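Side-chain contacts in putative SnoaL-like polyketide cyclase (Shewanella denitrificans, PDB 3LZA), which is of unknown function but belongs to the SnoaL-like group of the NTF2 superfamily and may act as a polyketide cyclase: residues A[25-28]-A[29-33]; A[51-54]-A[55-59]. One frame throughout, in Å; residues are numbered along the deposited sequence.

Interaction 1 of 2, residues A[25-28]-A[29-33]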
ATOM      1  N   TYR A  25     -22.856 -11.136   2.223  1.00 12.27           N
ATOM      2  CA  TYR A  25     -23.215  -9.722   2.080  1.00 11.56           C
ATOM      3  C   TYR A  25     -24.085  -9.211   3.222  1.00 10.68           C
ATOM      4  O   TYR A  25     -24.146  -8.001   3.466  1.00 11.75           O
ATOM      5  CB  TYR A  25     -23.834  -9.453   0.703  1.00 11.55           C
ATOM      6  CG  TYR A  25     -22.938  -9.965  -0.413  1.00 12.70           C
ATOM      7  CD1 TYR A  25     -21.621  -9.499  -0.536  1.00 12.75           C
ATOM      8  CD2 TYR A  25     -23.396 -10.900  -1.343  1.00 14.48           C
ATOM      9  CE1 TYR A  25     -20.763  -9.977  -1.549  1.00 14.26           C
ATOM     10  CE2 TYR A  25     -22.537 -11.401  -2.359  1.00  9.06           C
ATOM     11  CZ  TYR A  25     -21.231 -10.894  -2.457  1.00 14.16           C
ATOM     12  OH  TYR A  25     -20.343 -11.334  -3.413  1.00 17.83           O
ATOM     13  N   GLN A  26     -24.713 -10.135   3.967  1.00  9.55           N
ATOM     14  CA  GLN A  26     -25.433  -9.748   5.156  1.00  8.51           C
ATOM     15  C   GLN A  26     -24.422  -9.269   6.169  1.00  9.06           C
ATOM     16  O   GLN A  26     -24.563  -8.179   6.707  1.00  8.91           O
ATOM     17  CB  GLN A  26     -26.294 -10.911   5.710  1.00  7.64           C
ATOM     18  CG  GLN A  26     -27.462 -11.349   4.810  1.00  9.20           C
ATOM     19  CD  GLN A  26     -27.054 -12.308   3.691  1.00  9.87           C
ATOM     20  OE1 GLN A  26     -26.072 -13.055   3.829  1.00  8.67           O
ATOM     21  NE2 GLN A  26     -27.792 -12.280   2.568  1.00  6.73           N
ATOM     22  N   THR A  27     -23.373 -10.052   6.410  1.00  8.65           N
ATOM     23  CA  THR A  27     -22.320  -9.622   7.331  1.00  9.60           C
ATOM     24  C   THR A  27     -21.558  -8.428   6.787  1.00  9.01           C
ATOM     25  O   THR A  27     -21.286  -7.513   7.529  1.00 10.57           O
ATOM     26  CB  THR A  27     -21.339 -10.778   7.640  1.00  8.75           C
ATOM     27  OG1 THR A  27     -22.091 -11.850   8.172  1.00 10.22           O
ATOM     28  CG2 THR A  27     -20.240 -10.390   8.674  1.00  9.55           C
ATOM     29  N   LEU A  28     -21.200  -8.432   5.505  1.00 10.30           N
ATOM     30  CA  LEU A  28     -20.403  -7.350   4.947  1.00 10.57           C
ATOM     31  C   LEU A  28     -21.129  -5.985   5.077  1.00 10.68           C
ATOM     32  O   LEU A  28     -20.508  -4.955   5.460  1.00 10.88           O
ATOM     33  CB  LEU A  28     -19.988  -7.667   3.493  1.00 11.36           C
ATOM     34  CG  LEU A  28     -18.920  -6.777   2.886  1.00 12.52           C
ATOM     35  CD1 LEU A  28     -17.626  -6.833   3.736  1.00 12.86           C
ATOM     36  CD2 LEU A  28     -18.667  -7.143   1.448  1.00 11.04           C
ATOM     37  N   SER A  29     -22.440  -5.985   4.815  1.00 10.39           N
ATOM     38  CA  SER A  29     -23.230  -4.771   4.851  1.00 10.05           C
ATOM     39  C   SER A  29     -23.207  -4.095   6.193  1.00 10.35           C
ATOM     40  O   SER A  29     -23.343  -2.889   6.214  1.00 12.48           O
ATOM     41  CB  SER A  29     -24.703  -4.993   4.460  1.00  9.41           C
ATOM     42  OG  SER A  29     -25.405  -5.754   5.408  1.00 10.78           O
ATOM     43  N   LYS A  30     -23.062  -4.841   7.298  1.00 11.24           N
ATOM     44  CA  LYS A  30     -22.874  -4.230   8.632  1.00 11.57           C
ATOM     45  C   LYS A  30     -21.682  -3.253   8.742  1.00 11.76           C
ATOM     46  O   LYS A  30     -21.676  -2.357   9.628  1.00 11.50           O
ATOM     47  CB  LYS A  30     -22.693  -5.293   9.755  1.00 12.44           C
ATOM     48  CG  LYS A  30     -23.784  -6.360   9.939  1.00 17.06           C
ATOM     49  CD  LYS A  30     -25.216  -5.834   9.878  1.00 22.19           C
ATOM     50  CE  LYS A  30     -26.236  -6.990   9.951  1.00 25.11           C
ATOM     51  NZ  LYS A  30     -26.695  -7.413   8.561  1.00 26.79           N
ATOM     52  N   TYR A  31     -20.665  -3.430   7.900  1.00 11.25           N
ATOM     53  CA  TYR A  31     -19.493  -2.541   7.922  1.00 11.01           C
ATOM     54  C   TYR A  31     -19.632  -1.278   7.091  1.00 11.18           C
ATOM     55  O   TYR A  31     -18.790  -0.395   7.203  1.00 11.95           O
ATOM     56  CB  TYR A  31     -18.241  -3.280   7.457  1.00 11.53           C
ATOM     57  CG  TYR A  31     -17.807  -4.389   8.376  1.00 11.62           C
ATOM     58  CD1 TYR A  31     -16.960  -4.140   9.463  1.00 15.60           C
ATOM     59  CD2 TYR A  31     -18.218  -5.681   8.151  1.00 13.12           C
ATOM     60  CE1 TYR A  31     -16.532  -5.196  10.296  1.00 15.31           C
ATOM     61  CE2 TYR A  31     -17.816  -6.745   8.980  1.00 15.71           C
ATOM     62  CZ  TYR A  31     -16.979  -6.490  10.049  1.00 15.64           C
ATOM     63  OH  TYR A  31     -16.588  -7.547  10.825  1.00 18.30           O
ATOM     64  N   TYR A  32     -20.627  -1.221   6.210  1.00 10.52           N
ATOM     65  CA  TYR A  32     -20.836  -0.080   5.337  1.00 10.84           C
ATOM     66  C   TYR A  32     -21.960   0.866   5.761  1.00 10.85           C
ATOM     67  O   TYR A  32     -23.008   0.456   6.297  1.00 11.43           O
ATOM     68  CB  TYR A  32     -21.153  -0.535   3.899  1.00 10.60           C
ATOM     69  CG  TYR A  32     -20.156  -1.433   3.216  1.00 10.67           C
ATOM     70  CD1 TYR A  32     -18.795  -1.179   3.271  1.00 10.15           C
ATOM     71  CD2 TYR A  32     -20.596  -2.481   2.398  1.00  8.43           C
ATOM     72  CE1 TYR A  32     -17.890  -1.984   2.633  1.00  9.85           C
ATOM     73  CE2 TYR A  32     -19.696  -3.307   1.746  1.00 10.42           C
ATOM     74  CZ  TYR A  32     -18.328  -3.044   1.847  1.00  9.49           C
ATOM     75  OH  TYR A  32     -17.413  -3.857   1.188  1.00  7.83           O
ATOM     76  N   ASN A  33     -21.727   2.153   5.513  1.00 10.39           N
ATOM     77  CA  ASN A  33     -22.776   3.178   5.533  1.00 10.93           C
ATOM     78  C   ASN A  33     -22.900   3.814   4.130  1.00 10.95           C
ATOM     79  O   ASN A  33     -22.214   3.403   3.210  1.00  9.52           O
ATOM     80  CB  ASN A  33     -22.455   4.240   6.570  1.00 12.67           C
ATOM     81  CG  ASN A  33     -21.098   4.892   6.340  1.00 13.89           C
ATOM     82  OD1 ASN A  33     -20.833   5.465   5.281  1.00 15.78           O
ATOM     83  ND2 ASN A  33     -20.224   4.814   7.348  1.00 22.57           N
TER

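Interaction 2 of 2, residues A[51-54]-A[55-59]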
ATOM      1  N   ARG A  51     -25.273   0.066  -0.796  1.00  9.51           N
ATOM      2  CA  ARG A  51     -25.968  -0.509  -1.941  1.00  9.05           C
ATOM      3  C   ARG A  51     -25.088  -0.647  -3.205  1.00  8.62           C
ATOM      4  O   ARG A  51     -25.152  -1.663  -3.874  1.00  8.87           O
ATOM      5  CB  ARG A  51     -27.208   0.302  -2.237  1.00  9.31           C
ATOM      6  CG  ARG A  51     -28.319   0.149  -1.206  1.00 10.70           C
ATOM      7  CD  ARG A  51     -29.609   0.742  -1.719  1.00 11.68           C
ATOM      8  NE  ARG A  51     -30.720   0.626  -0.771  1.00 15.34           N
ATOM      9  CZ  ARG A  51     -32.007   0.805  -1.073  1.00 15.65           C
ATOM     10  NH1 ARG A  51     -32.402   1.118  -2.316  1.00 15.03           N
ATOM     11  NH2 ARG A  51     -32.917   0.673  -0.113  1.00 16.76           N
ATOM     12  N   SER A  52     -24.304   0.373  -3.542  1.00  7.13           N
ATOM     13  CA  SER A  52     -23.476   0.312  -4.761  1.00  8.23           C
ATOM     14  C   SER A  52     -22.324  -0.659  -4.613  1.00  7.41           C
ATOM     15  O   SER A  52     -21.957  -1.308  -5.593  1.00  7.72           O
ATOM     16  CB  SER A  52     -22.893   1.683  -5.131  1.00  8.06           C
ATOM     17  OG  SER A  52     -23.961   2.587  -5.449  1.00 13.78           O
ATOM     18  N   ILE A  53     -21.760  -0.758  -3.400  1.00  6.97           N
ATOM     19  CA  ILE A  53     -20.555  -1.612  -3.180  1.00  7.54           C
ATOM     20  C   ILE A  53     -21.027  -3.074  -3.224  1.00  9.12           C
ATOM     21  O   ILE A  53     -20.410  -3.921  -3.906  1.00  9.84           O
ATOM     22  CB  ILE A  53     -19.855  -1.303  -1.846  1.00  8.24           C
ATOM     23  CG1 ILE A  53     -19.162   0.062  -1.907  1.00  6.89           C
ATOM     24  CG2 ILE A  53     -18.829  -2.382  -1.496  1.00  8.21           C
ATOM     25  CD1 ILE A  53     -18.665   0.662  -0.575  1.00  8.82           C
ATOM     26  N   ILE A  54     -22.096  -3.369  -2.486  1.00  8.99           N
ATOM     27  CA  ILE A  54     -22.655  -4.719  -2.469  1.00  9.35           C
ATOM     28  C   ILE A  54     -23.059  -5.170  -3.857  1.00 10.02           C
ATOM     29  O   ILE A  54     -22.761  -6.303  -4.233  1.00 10.50           O
ATOM     30  CB  ILE A  54     -23.797  -4.874  -1.462  1.00  9.61           C
ATOM     31  CG1 ILE A  54     -23.284  -4.671  -0.029  1.00 10.97           C
ATOM     32  CG2 ILE A  54     -24.480  -6.245  -1.613  1.00 11.24           C
ATOM     33  CD1 ILE A  54     -22.451  -5.754   0.504  1.00 11.54           C
ATOM     34  N   ALA A  55     -23.756  -4.317  -4.602  1.00 10.47           N
ATOM     35  CA  ALA A  55     -24.196  -4.620  -5.967  1.00 10.21           C
ATOM     36  C   ALA A  55     -23.017  -4.938  -6.897  1.00 10.97           C
ATOM     37  O   ALA A  55     -23.125  -5.837  -7.734  1.00 10.27           O
ATOM     38  CB  ALA A  55     -25.109  -3.474  -6.546  1.00  9.77           C
ATOM     39  N   PHE A  56     -21.899  -4.230  -6.742  1.00 10.54           N
ATOM     40  CA  PHE A  56     -20.687  -4.471  -7.528  1.00 11.66           C
ATOM     41  C   PHE A  56     -20.042  -5.814  -7.175  1.00 11.58           C
ATOM     42  O   PHE A  56     -19.611  -6.540  -8.045  1.00 11.82           O
ATOM     43  CB  PHE A  56     -19.687  -3.285  -7.369  1.00 12.14           C
ATOM     44  CG  PHE A  56     -18.283  -3.592  -7.849  1.00 14.60           C
ATOM     45  CD1 PHE A  56     -18.007  -3.686  -9.213  1.00 20.63           C
ATOM     46  CD2 PHE A  56     -17.252  -3.751  -6.954  1.00 19.08           C
ATOM     47  CE1 PHE A  56     -16.687  -3.954  -9.652  1.00 21.27           C
ATOM     48  CE2 PHE A  56     -15.959  -4.019  -7.384  1.00 21.76           C
ATOM     49  CZ  PHE A  56     -15.695  -4.125  -8.748  1.00 20.84           C
ATOM     50  N   LEU A  57     -20.007  -6.146  -5.891  1.00 11.07           N
ATOM     51  CA  LEU A  57     -19.412  -7.383  -5.451  1.00 11.33           C
ATOM     52  C   LEU A  57     -20.280  -8.547  -5.901  1.00 10.52           C
ATOM     53  O   LEU A  57     -19.768  -9.573  -6.304  1.00  9.98           O
ATOM     54  CB  LEU A  57     -19.272  -7.402  -3.918  1.00 11.04           C
ATOM     55  CG  LEU A  57     -18.231  -6.462  -3.332  1.00 12.43           C
ATOM     56  CD1 LEU A  57     -18.254  -6.555  -1.802  1.00 12.60           C
ATOM     57  CD2 LEU A  57     -16.811  -6.683  -3.888  1.00 13.96           C
ATOM     58  N   GLN A  58     -21.600  -8.379  -5.870  1.00 10.89           N
ATOM     59  CA  GLN A  58     -22.492  -9.413  -6.401  1.00 11.47           C
ATOM     60  C   GLN A  58     -22.261  -9.692  -7.886  1.00 12.68           C
ATOM     61  O   GLN A  58     -22.189 -10.841  -8.269  1.00 12.89           O
ATOM     62  CB  GLN A  58     -23.961  -9.038  -6.235  1.00 12.01           C
ATOM     63  CG  GLN A  58     -24.465  -9.062  -4.830  1.00 10.68           C
ATOM     64  CD  GLN A  58     -25.834  -8.426  -4.743  1.00 10.08           C
ATOM     65  OE1 GLN A  58     -26.207  -7.649  -5.616  1.00  9.39           O
ATOM     66  NE2 GLN A  58     -26.613  -8.830  -3.771  1.00 13.88           N
ATOM     67  N   ARG A  59     -22.184  -8.653  -8.712  1.00 14.02           N
ATOM     68  CA  ARG A  59     -21.915  -8.821 -10.149  1.00 15.16           C
ATOM     69  C   ARG A  59     -20.530  -9.491 -10.386  1.00 16.09           C
ATOM     70  O   ARG A  59     -20.397 -10.378 -11.243  1.00 16.64           O
ATOM     71  CB  ARG A  59     -21.925  -7.457 -10.863  1.00 15.84           C
ATOM     72  CG  ARG A  59     -23.297  -6.811 -10.970  1.00 17.28           C
ATOM     73  CD  ARG A  59     -23.306  -5.580 -11.916  1.00 17.67           C
ATOM     74  NE  ARG A  59     -22.413  -4.489 -11.504  1.00 20.29           N
ATOM     75  CZ  ARG A  59     -22.740  -3.538 -10.622  1.00 20.75           C
ATOM     76  NH1 ARG A  59     -23.933  -3.545 -10.046  1.00 22.83           N
ATOM     77  NH2 ARG A  59     -21.878  -2.581 -10.309  1.00 18.76           N
TER
HETATM   78  O   HOH W   1     -22.690  -0.896  -8.214  1.00 11.30           O

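Interaction 1 of 2, residues A[25-28]-A[29-33]
Leu28 and Tyr32 meet where the short helix 25-29 of this NTF2-like fold runs out into a type I beta turn from Ser29 to Tyr32. Their contact is apolar: Leu28 holds its CG anti to the backbone N (chi1 -168°), which sets the branch beside the phenol end of the Tyr32 ring, with CG 3.7 Å from CE2 and CD2 3.5 Å from OH. The same ring turns one face to Leu28 O, which lies off its centre toward the rim. Tyr32 OH is hydrogen-bonded to Tyr16 of helix 8-21, so a leucine here would probably leave the Tyr16 hydroxyl without this partner and open a gap beside the Leu28 methyls.

Backbone bonds carry the chain through the change from helix to turn. Ser29 N closes a helical turn on Tyr25 O at 3.0 Å, whereas Tyr31 N reaches back only three residues to Leu28 O, at 2.9 Å; the edge of the Tyr31 ring lies near that same carbonyl oxygen.

Two side chains also grip the backbone. Lys30, bent at chi2 and chi4, curls back over the preceding helical turn so that NZ hydrogen-bonds Gln26 O at 2.9 Å. Ser29 OG donates a second hydrogen bond to Gln26 O, also 2.9 Å, from the opposite face of the carbonyl plane and tilted 33° from it, so two donors grip one carbonyl oxygen.

Interaction 2 of 2, residues A[51-54]-A[55-59]
With CG2 of Ile54 anti to its backbone N and the Gln58 chain extended beyond CG (chi2 169°), the two side chains cross one turn apart on helix 50-61, and Ile54 CG2 comes to 4.0 Å from Gln58 NE2. The methylene CG of Gln58 lies closer to the backbone, 3.3 Å from Ile54 O, which also accepts the nearly straight bond from Gln58 N (161°). Ile53 and Leu57 repeat the i to i+4 spacing on the buried side, where CG2 of Ile53 and CD1 of Leu57 pack at 4.2 Å.

A water bridges Ser52 and Arg59, nearly two helical turns apart. It donates to Ser52 O and accepts from Arg59 NH2, both at 2.8 Å, and lies at the edge of the guanidinium in its plane. A bend at chi3 (-61°) folds the arginine back along the helix and lays one face of the guanidinium over Ala55 O and Phe56 CA, both toward the rim; Ser52 O receives Phe56 N as well as the water.

Beyond the segment, Ile54, Leu57 and Gln58 touch Tyr25 of helix 25-29, Ile53 reaches Ser36 in the loop before strand 37-40, and the Phe56 ring stacks on Tyr47 of strand 45-48.

Interactions 1 and 2 lie in series along the chain, their centres about 11 Å apart, yet they pack directly against each other. Leu28 CD2 and Leu57 CD1 approach to 3.3 Å, joining helix 25-29 to helix 50-61, while Tyr32 brings its OH to 3.4 Å from Ile53 CG2 and its CE2 to 3.9 Å from Ile54 CD1. Tyr25 OH lies 3.4 Å from Leu57 O, a packing contact. Leu28, Tyr32, Ile53, Ile54 and Leu57 thus pack together where the two helices meet, and the Leu28 branch extends the packing to helix 8-21 through Ala19 and Leu20. Neither contact includes a bound ligand; together they join the end of helix 25-29 and its following turn to helix 50-61.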